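Local coordinates for protein glycerol-3-phosphate dehydrogenase [NAD(+)] 1 (Saccharomyces cerevisiae, PDB 4FGW) that catalyses the NAD-dependent interconversion of dihydroxyacetone phosphate and sn-glycerol 3-phosphate, supporting glycerol accumulation during hyperosmotic stress in yeast, at residues 37-42 against 120-125; 43-48 against 181-186; 52-57 against 102-107. All coordinates share one frame; numbering follows the deposited sequence.

Contact 1 of 3, residues 37-42 against 120-125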
loop_
_atom_site.group_PDB
_atom_site.type_symbol
_atom_site.label_atom_id
_atom_site.label_comp_id
_atom_site.label_asym_id
_atom_site.label_seq_id
_atom_site.Cartn_x
_atom_site.Cartn_y
_atom_site.Cartn_z
ATOM N N VAL A 37 -15.071 21.636 23.840
ATOM C CA VAL A 37 -14.422 21.522 22.526
ATOM C C VAL A 37 -14.913 22.583 21.532
ATOM O O VAL A 37 -16.120 22.797 21.393
ATOM C CB VAL A 37 -14.504 20.085 21.924
ATOM C CG1 VAL A 37 -13.440 19.871 20.845
ATOM C CG2 VAL A 37 -14.385 19.007 23.002
ATOM N N THR A 38 -13.965 23.235 20.837
ATOM C CA THR A 38 -14.230 24.228 19.796
ATOM C C THR A 38 -13.488 23.852 18.512
ATOM O O THR A 38 -12.309 23.496 18.548
ATOM C CB THR A 38 -13.920 25.660 20.281
ATOM O OG1 THR A 38 -14.781 25.983 21.376
ATOM C CG2 THR A 38 -14.080 26.716 19.180
ATOM N N VAL A 39 -14.195 23.945 17.380
ATOM C CA VAL A 39 -13.656 23.684 16.048
ATOM C C VAL A 39 -13.520 25.024 15.310
ATOM O O VAL A 39 -14.508 25.752 15.161
ATOM C CB VAL A 39 -14.515 22.656 15.259
ATOM C CG1 VAL A 39 -13.952 22.411 13.856
ATOM C CG2 VAL A 39 -14.632 21.343 16.021
ATOM N N ILE A 40 -12.295 25.362 14.881
ATOM C CA ILE A 40 -12.025 26.581 14.105
ATOM C C ILE A 40 -11.993 26.117 12.638
ATOM O O ILE A 40 -10.987 25.534 12.216
ATOM C CB ILE A 40 -10.688 27.264 14.549
ATOM C CG1 ILE A 40 -10.613 27.546 16.083
ATOM C CG2 ILE A 40 -10.369 28.511 13.709
ATOM C CD1 ILE A 40 -11.705 28.426 16.727
ATOM N N GLY A 41 -13.102 26.289 11.907
ATOM C CA GLY A 41 -13.153 25.814 10.529
ATOM C C GLY A 41 -14.337 26.164 9.661
ATOM O O GLY A 41 -14.205 26.966 8.725
ATOM N N SER A 42 -15.471 25.475 9.899
ATOM C CA SER A 42 -16.764 25.654 9.203
ATOM C C SER A 42 -16.911 25.241 7.727
ATOM O O SER A 42 -18.035 25.204 7.222
ATOM C CB SER A 42 -17.377 27.029 9.467
ATOM O OG SER A 42 -16.722 28.071 8.763
ATOM N N ILE A 120 -10.173 22.070 24.440
ATOM C CA ILE A 120 -9.636 21.468 23.217
ATOM C C ILE A 120 -10.018 22.279 21.972
ATOM O O ILE A 120 -11.207 22.493 21.716
ATOM C CB ILE A 120 -10.036 19.961 23.076
ATOM C CG1 ILE A 120 -9.802 19.165 24.393
ATOM C CG2 ILE A 120 -9.313 19.297 21.880
ATOM C CD1 ILE A 120 -10.620 17.866 24.540
ATOM N N ILE A 121 -9.008 22.710 21.191
ATOM C CA ILE A 121 -9.231 23.413 19.924
ATOM C C ILE A 121 -8.894 22.468 18.769
ATOM O O ILE A 121 -7.800 21.899 18.730
ATOM C CB ILE A 121 -8.508 24.792 19.789
ATOM C CG1 ILE A 121 -8.960 25.784 20.879
ATOM C CG2 ILE A 121 -8.755 25.395 18.392
ATOM C CD1 ILE A 121 -8.141 27.091 20.974
ATOM N N VAL A 122 -9.844 22.293 17.840
ATOM C CA VAL A 122 -9.655 21.460 16.651
ATOM C C VAL A 122 -9.530 22.443 15.476
ATOM O O VAL A 122 -10.507 23.110 15.132
ATOM C CB VAL A 122 -10.792 20.417 16.455
ATOM C CG1 VAL A 122 -10.529 19.543 15.233
ATOM C CG2 VAL A 122 -10.970 19.553 17.699
ATOM N N PHE A 123 -8.312 22.614 14.932
ATOM C CA PHE A 123 -8.097 23.539 13.815
ATOM C C PHE A 123 -8.407 22.818 12.525
ATOM O O PHE A 123 -7.840 21.756 12.255
ATOM C CB PHE A 123 -6.664 24.079 13.791
ATOM C CG PHE A 123 -6.330 25.001 14.932
ATOM C CD1 PHE A 123 -5.716 24.515 16.082
ATOM C CD2 PHE A 123 -6.616 26.362 14.856
ATOM C CE1 PHE A 123 -5.389 25.379 17.131
ATOM C CE2 PHE A 123 -6.293 27.220 15.908
ATOM C CZ PHE A 123 -5.675 26.725 17.034
ATOM N N ASN A 124 -9.336 23.370 11.749
ATOM C CA ASN A 124 -9.745 22.785 10.479
ATOM C C ASN A 124 -10.114 23.866 9.451
ATOM O O ASN A 124 -11.259 23.971 9.001
ATOM C CB ASN A 124 -10.854 21.743 10.691
ATOM C CG ASN A 124 -10.938 20.698 9.612
ATOM O OD1 ASN A 124 -11.382 19.576 9.855
ATOM N ND2 ASN A 124 -10.513 21.031 8.399
ATOM N N ILE A 125 -9.106 24.601 8.993
ATOM C CA ILE A 125 -9.265 25.658 7.993
ATOM C C ILE A 125 -8.206 25.504 6.935
ATOM O O ILE A 125 -7.224 24.860 7.191
ATOM C CB ILE A 125 -9.072 27.087 8.591
ATOM C CG1 ILE A 125 -7.623 27.318 8.959
ATOM C CG2 ILE A 125 -9.935 27.324 9.773
ATOM C CD1 ILE A 125 -7.381 27.238 10.384
#
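T38 and I40 lock onto I120, V122 and N124 through four backbone hydrogen bonds, each of the two residues spending both its N and its O on the neighbouring strand. The T38 N to I120 O bond is 3.0 Å long and nearly straight at 171°; the last, from N124 N to I40 O, is 2.8 Å and carries the ladder past the end of the paired strands.

Above the V37 face, the torsion of V37 (chi1 -160°, CG1 opposite the backbone N) puts CG1 over the partner strand, 4.0 Å from V122 CG2. V39 runs alongside V122, its CG2 4.0 Å from V122 CB. On the reverse face I40 crosses I121 at an angle, CG1 meeting I121 CG2 at 3.7 Å, and that same methyl lies over one face of the F123 ring, displaced toward its rim.

These are the first and fourth strands of a Rossmann fold, adjacent in the parallel part of its sheet, and G41 and S42 open the glycine-rich turn that probably binds NAD(+). Having no side chain, G41 brings its CA within 3.1 Å of N124 O, while I125 CG2 packs 3.2 Å from I40 O and 3.6 Å from G41 CA.

Further out, V53 and I49 of helix 44-59 and L221 and F222 of helix 215-222 cover the valine face, and I133 of helix 130-137 packs on I40 and F123, and L137 on F123. The hydroxyl of T38 is bound to S114 O, and V39 pairs by its backbone with Q69 and W71 on its other edge.

Contact 2 of 3, residues 43-48 against 181-186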
loop_
_atom_site.group_PDB
_atom_site.type_symbol
_atom_site.label_atom_id
_atom_site.label_comp_id
_atom_site.label_asym_id
_atom_site.label_seq_id
_atom_site.Cartn_x
_atom_site.Cartn_y
_atom_site.Cartn_z
ATOM N N GLY A 43 -15.813 24.904 7.059
ATOM C CA GLY A 43 -15.855 24.442 5.673
ATOM C C GLY A 43 -16.269 22.983 5.559
ATOM O O GLY A 43 -16.963 22.460 6.437
ATOM N N ASN A 44 -15.854 22.338 4.478
ATOM C CA ASN A 44 -16.022 20.902 4.227
ATOM C C ASN A 44 -15.665 20.020 5.405
ATOM O O ASN A 44 -16.483 19.419 6.053
ATOM C CB ASN A 44 -15.054 20.525 3.117
ATOM C CG ASN A 44 -15.728 19.964 1.939
ATOM O OD1 ASN A 44 -15.171 19.900 0.865
ATOM N ND2 ASN A 44 -16.946 19.563 2.119
ATOM N N TRP A 45 -14.373 19.959 5.625
ATOM C CA TRP A 45 -13.723 19.172 6.651
ATOM C C TRP A 45 -14.021 19.678 8.054
ATOM O O TRP A 45 -14.218 18.868 8.960
ATOM C CB TRP A 45 -12.214 19.080 6.346
ATOM C CG TRP A 45 -11.441 17.971 7.018
ATOM C CD1 TRP A 45 -10.124 18.009 7.373
ATOM C CD2 TRP A 45 -11.901 16.645 7.334
ATOM N NE1 TRP A 45 -9.739 16.800 7.906
ATOM C CE2 TRP A 45 -10.808 15.945 7.893
ATOM C CE3 TRP A 45 -13.136 15.985 7.221
ATOM C CZ2 TRP A 45 -10.912 14.624 8.335
ATOM C CZ3 TRP A 45 -13.232 14.665 7.634
ATOM C CH2 TRP A 45 -12.127 13.995 8.171
ATOM N N GLY A 46 -14.098 20.999 8.202
ATOM C CA GLY A 46 -14.406 21.678 9.455
ATOM C C GLY A 46 -15.752 21.305 10.042
ATOM O O GLY A 46 -15.827 20.976 11.229
ATOM N N THR A 47 -16.822 21.351 9.211
ATOM C CA THR A 47 -18.196 21.010 9.618
ATOM C C THR A 47 -18.305 19.518 9.928
ATOM O O THR A 47 -18.957 19.137 10.903
ATOM C CB THR A 47 -19.215 21.455 8.555
ATOM O OG1 THR A 47 -18.925 22.788 8.159
ATOM C CG2 THR A 47 -20.652 21.370 9.039
ATOM N N THR A 48 -17.660 18.684 9.093
ATOM C CA THR A 48 -17.632 17.233 9.225
ATOM C C THR A 48 -16.965 16.824 10.544
ATOM O O THR A 48 -17.563 16.069 11.309
ATOM C CB THR A 48 -16.988 16.597 7.981
ATOM O OG1 THR A 48 -17.658 17.068 6.809
ATOM C CG2 THR A 48 -17.034 15.088 8.017
ATOM N N GLY A 181 -5.652 11.037 7.670
ATOM C CA GLY A 181 -5.911 9.665 7.244
ATOM C C GLY A 181 -6.463 9.587 5.841
ATOM O O GLY A 181 -6.646 10.617 5.195
ATOM N N ALA A 182 -6.701 8.360 5.341
ATOM C CA ALA A 182 -7.299 8.138 4.024
ATOM C C ALA A 182 -8.818 8.416 4.162
ATOM O O ALA A 182 -9.624 7.532 4.476
ATOM C CB ALA A 182 -7.038 6.711 3.568
ATOM N N ASN A 183 -9.180 9.685 3.990
ATOM C CA ASN A 183 -10.555 10.144 4.140
ATOM C C ASN A 183 -10.859 11.423 3.381
ATOM O O ASN A 183 -9.954 12.174 3.044
ATOM C CB ASN A 183 -10.959 10.263 5.639
ATOM C CG ASN A 183 -9.992 11.013 6.507
ATOM O OD1 ASN A 183 -9.764 12.211 6.349
ATOM N ND2 ASN A 183 -9.424 10.323 7.458
ATOM N N ILE A 184 -12.144 11.638 3.091
ATOM C CA ILE A 184 -12.728 12.791 2.387
ATOM C C ILE A 184 -13.902 13.256 3.268
ATOM O O ILE A 184 -14.693 12.418 3.717
ATOM C CB ILE A 184 -13.214 12.379 0.953
ATOM C CG1 ILE A 184 -12.052 11.925 0.065
ATOM C CG2 ILE A 184 -13.950 13.510 0.273
ATOM C CD1 ILE A 184 -12.430 10.935 -1.114
ATOM N N ALA A 185 -14.018 14.575 3.508
ATOM C CA ALA A 185 -15.083 15.184 4.308
ATOM C C ALA A 185 -16.479 14.677 3.930
ATOM O O ALA A 185 -17.232 14.265 4.807
ATOM C CB ALA A 185 -15.025 16.694 4.181
ATOM N N THR A 186 -16.785 14.666 2.619
ATOM C CA THR A 186 -18.045 14.219 2.008
ATOM C C THR A 186 -18.453 12.800 2.425
ATOM O O THR A 186 -19.620 12.571 2.732
ATOM C CB THR A 186 -17.967 14.465 0.487
ATOM O OG1 THR A 186 -18.097 15.874 0.274
ATOM C CG2 THR A 186 -19.039 13.724 -0.309
#
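W45 reaches from the first turn of its helix to A185 and N183, and its indole meets both residues. From CB the side chain sets off with CG anti to the backbone N (chi1 -161°), which swings the six-membered ring out toward the other segment. CE3 arrives first, 3.6 Å from A185 CB and equally close to A185 CA; CZ3 follows along the same CA. On the far side of the ring CZ2 lies 3.3 Å from N183 OD1, and CH2 touches that oxygen at 3.5 Å. The indole and the N183 amide are turned 33° apart, and the approach to the ring is oblique. The other end of that amide, ND2, is bound to E195 O, which helps fix its rotation. V188 and F227 also pack on the indole.

A185 CB is pressed into the helix start as well, 3.6 Å from N44 C, while T48 CG2 rests 3.3 Å from A185 O. T48 OG1 turns back to its own helix and donates to N44 O at 2.7 Å. With G43 as N-cap and G46 a turn on, this is the glycine-rich opening of a Rossmann helix; these residues, W45 and A185 probably all bind NAD(+).

Were W45 an alanine, a gap would probably open beside A185 and N183 OD1 would lose its aromatic C-H neighbours. No hydrogen bond crosses between the segments, so what passes directly between them is van der Waals fit, perhaps aided by weak attraction between ring C-H groups and the amide oxygen.

Contact 3 of 3, residues 52-57 against 102-107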
loop_
_atom_site.group_PDB
_atom_site.type_symbol
_atom_site.label_atom_id
_atom_site.label_comp_id
_atom_site.label_asym_id
_atom_site.label_seq_id
_atom_site.Cartn_x
_atom_site.Cartn_y
_atom_site.Cartn_z
ATOM N N VAL A 52 -18.598 14.982 14.034
ATOM C CA VAL A 52 -17.937 13.823 14.649
ATOM C C VAL A 52 -17.718 14.095 16.159
ATOM O O VAL A 52 -18.072 13.260 17.001
ATOM C CB VAL A 52 -16.611 13.514 13.891
ATOM C CG1 VAL A 52 -15.674 12.613 14.696
ATOM C CG2 VAL A 52 -16.888 12.917 12.513
ATOM N N VAL A 53 -17.170 15.285 16.479
ATOM C CA VAL A 53 -16.881 15.756 17.834
ATOM C C VAL A 53 -18.175 15.973 18.651
ATOM O O VAL A 53 -18.241 15.509 19.792
ATOM C CB VAL A 53 -15.921 16.976 17.798
ATOM C CG1 VAL A 53 -15.938 17.763 19.102
ATOM C CG2 VAL A 53 -14.498 16.537 17.458
ATOM N N ALA A 54 -19.215 16.610 18.056
ATOM C CA ALA A 54 -20.510 16.841 18.720
ATOM C C ALA A 54 -21.238 15.540 19.075
ATOM O O ALA A 54 -21.899 15.472 20.117
ATOM C CB ALA A 54 -21.403 17.739 17.874
ATOM N N GLU A 55 -21.102 14.513 18.217
ATOM C CA GLU A 55 -21.678 13.181 18.412
ATOM C C GLU A 55 -21.042 12.503 19.630
ATOM O O GLU A 55 -21.751 11.890 20.432
ATOM C CB GLU A 55 -21.457 12.314 17.159
ATOM C CG GLU A 55 -22.478 12.543 16.056
ATOM C CD GLU A 55 -22.113 11.971 14.699
ATOM O OE1 GLU A 55 -21.258 11.060 14.638
ATOM O OE2 GLU A 55 -22.691 12.435 13.690
ATOM N N ASN A 56 -19.707 12.635 19.767
ATOM C CA ASN A 56 -18.938 12.059 20.867
ATOM C C ASN A 56 -19.103 12.796 22.191
ATOM O O ASN A 56 -19.074 12.147 23.237
ATOM C CB ASN A 56 -17.473 11.884 20.486
ATOM C CG ASN A 56 -17.238 10.750 19.523
ATOM O OD1 ASN A 56 -17.837 9.674 19.621
ATOM N ND2 ASN A 56 -16.330 10.951 18.590
ATOM N N CYS A 57 -19.294 14.135 22.153
ATOM C CA CYS A 57 -19.530 14.955 23.351
ATOM C C CYS A 57 -20.846 14.548 24.010
ATOM O O CYS A 57 -20.904 14.435 25.232
ATOM C CB CYS A 57 -19.496 16.445 23.022
ATOM S SG CYS A 57 -17.838 17.081 22.663
ATOM N N PRO A 102 -25.908 17.359 14.549
ATOM C CA PRO A 102 -26.566 16.932 15.807
ATOM C C PRO A 102 -27.694 17.758 16.449
ATOM O O PRO A 102 -28.872 17.497 16.176
ATOM C CB PRO A 102 -25.390 16.649 16.747
ATOM C CG PRO A 102 -24.295 16.231 15.846
ATOM C CD PRO A 102 -24.487 16.940 14.528
ATOM N N ASP A 103 -27.337 18.699 17.343
ATOM C CA ASP A 103 -28.225 19.587 18.114
ATOM C C ASP A 103 -27.312 20.463 18.961
ATOM O O ASP A 103 -27.548 21.666 19.098
ATOM C CB ASP A 103 -29.153 18.774 19.049
ATOM C CG ASP A 103 -30.637 18.994 18.834
ATOM O OD1 ASP A 103 -31.343 19.273 19.825
ATOM O OD2 ASP A 103 -31.101 18.843 17.683
ATOM N N ASN A 104 -26.223 19.846 19.405
ATOM C CA ASN A 104 -25.230 20.462 20.258
ATOM C C ASN A 104 -24.069 21.082 19.524
ATOM O O ASN A 104 -23.118 21.544 20.126
ATOM C CB ASN A 104 -24.696 19.430 21.230
ATOM C CG ASN A 104 -24.551 18.067 20.611
ATOM O OD1 ASN A 104 -25.301 17.690 19.734
ATOM N ND2 ASN A 104 -23.582 17.324 21.076
ATOM N N LEU A 105 -24.143 21.060 18.212
ATOM C CA LEU A 105 -23.152 21.711 17.362
ATOM C C LEU A 105 -23.641 23.127 17.063
ATOM O O LEU A 105 -24.522 23.321 16.218
ATOM C CB LEU A 105 -22.888 20.902 16.077
ATOM C CG LEU A 105 -21.885 21.466 15.049
ATOM C CD1 LEU A 105 -20.579 21.913 15.708
ATOM C CD2 LEU A 105 -21.604 20.450 13.956
ATOM N N VAL A 106 -23.086 24.110 17.797
ATOM C CA VAL A 106 -23.454 25.521 17.697
ATOM C C VAL A 106 -22.425 26.325 16.900
ATOM O O VAL A 106 -21.237 26.302 17.220
ATOM C CB VAL A 106 -23.760 26.140 19.097
ATOM C CG1 VAL A 106 -24.005 27.645 19.014
ATOM C CG2 VAL A 106 -24.951 25.447 19.753
ATOM N N ALA A 107 -22.906 27.043 15.867
ATOM C CA ALA A 107 -22.105 27.909 15.005
ATOM C C ALA A 107 -21.880 29.263 15.699
ATOM O O ALA A 107 -22.811 29.814 16.291
ATOM C CB ALA A 107 -22.820 28.112 13.679
#
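N104 folds its CG between its own backbone N and carbonyl carbon (chi1 38°), which turns the amide back at the helix and sets ND2 2.7 Å from A54 O. In E55, CG lies anti to the carbonyl carbon and beside the backbone N, where it meets P102 CG at 4.1 Å.

The N104 bond is short but bent, with 133° at the hydrogen, and it comes to the A54 carbonyl 34° from its plane. ND2 also donates to P66 O, so two backbone carbonyls grip one amide nitrogen and probably hold it against rotation. A54 CB is the apolar centre of the contact: P102 CG approaches to 3.8 Å, N104 ND2 to 3.9 Å and L105 CB to 3.9 Å, so that a proline ring, an amide and a leucine stem all bear on one methyl.

Helix 44-59 is the crossover helix of the first beta-alpha-beta unit of the Rossmann fold, joining strand 35-40 to strand 67-71, and L105 begins strand 105-108, the outermost strand on that side of the sheet. The contact therefore fastens the helix to the sheet's edge, while V53 and C57, on a neighbouring flank of the helix, pack on V68 and V37 further in.

Around P102 and L105, K51 and A50 of the same helix add to the packing. Beyond its CG the E55 chain is extended, and its carboxylate is held by partners outside the two segments: OE1 bonds to Y226 OH and makes a salt bridge with R224, and OE2 makes another with K51.

From the N terminus the chain runs through strand 35-40, turns at the glycine-rich loop and enters helix 44-59, thereby supplying the first segments of contacts 1, 2 and 3 in turn. Contact 3 closes first, when 102-107 returns beside the helix at the sheet's edge. Contact 1 closes next, at 120-125; contact 2 closes last, at 181-186. The loop of contact 3 thus lies within both others, whereas those of contacts 1 and 2 cross. Contact 1 pairs the first and fourth strands, contact 3 ties helix 44-59 to the sheet's edge, and contact 2 ties that helix's start to helix 185-189 beside the probable NAD(+) site; V37 meets V53 between contacts 1 and 3.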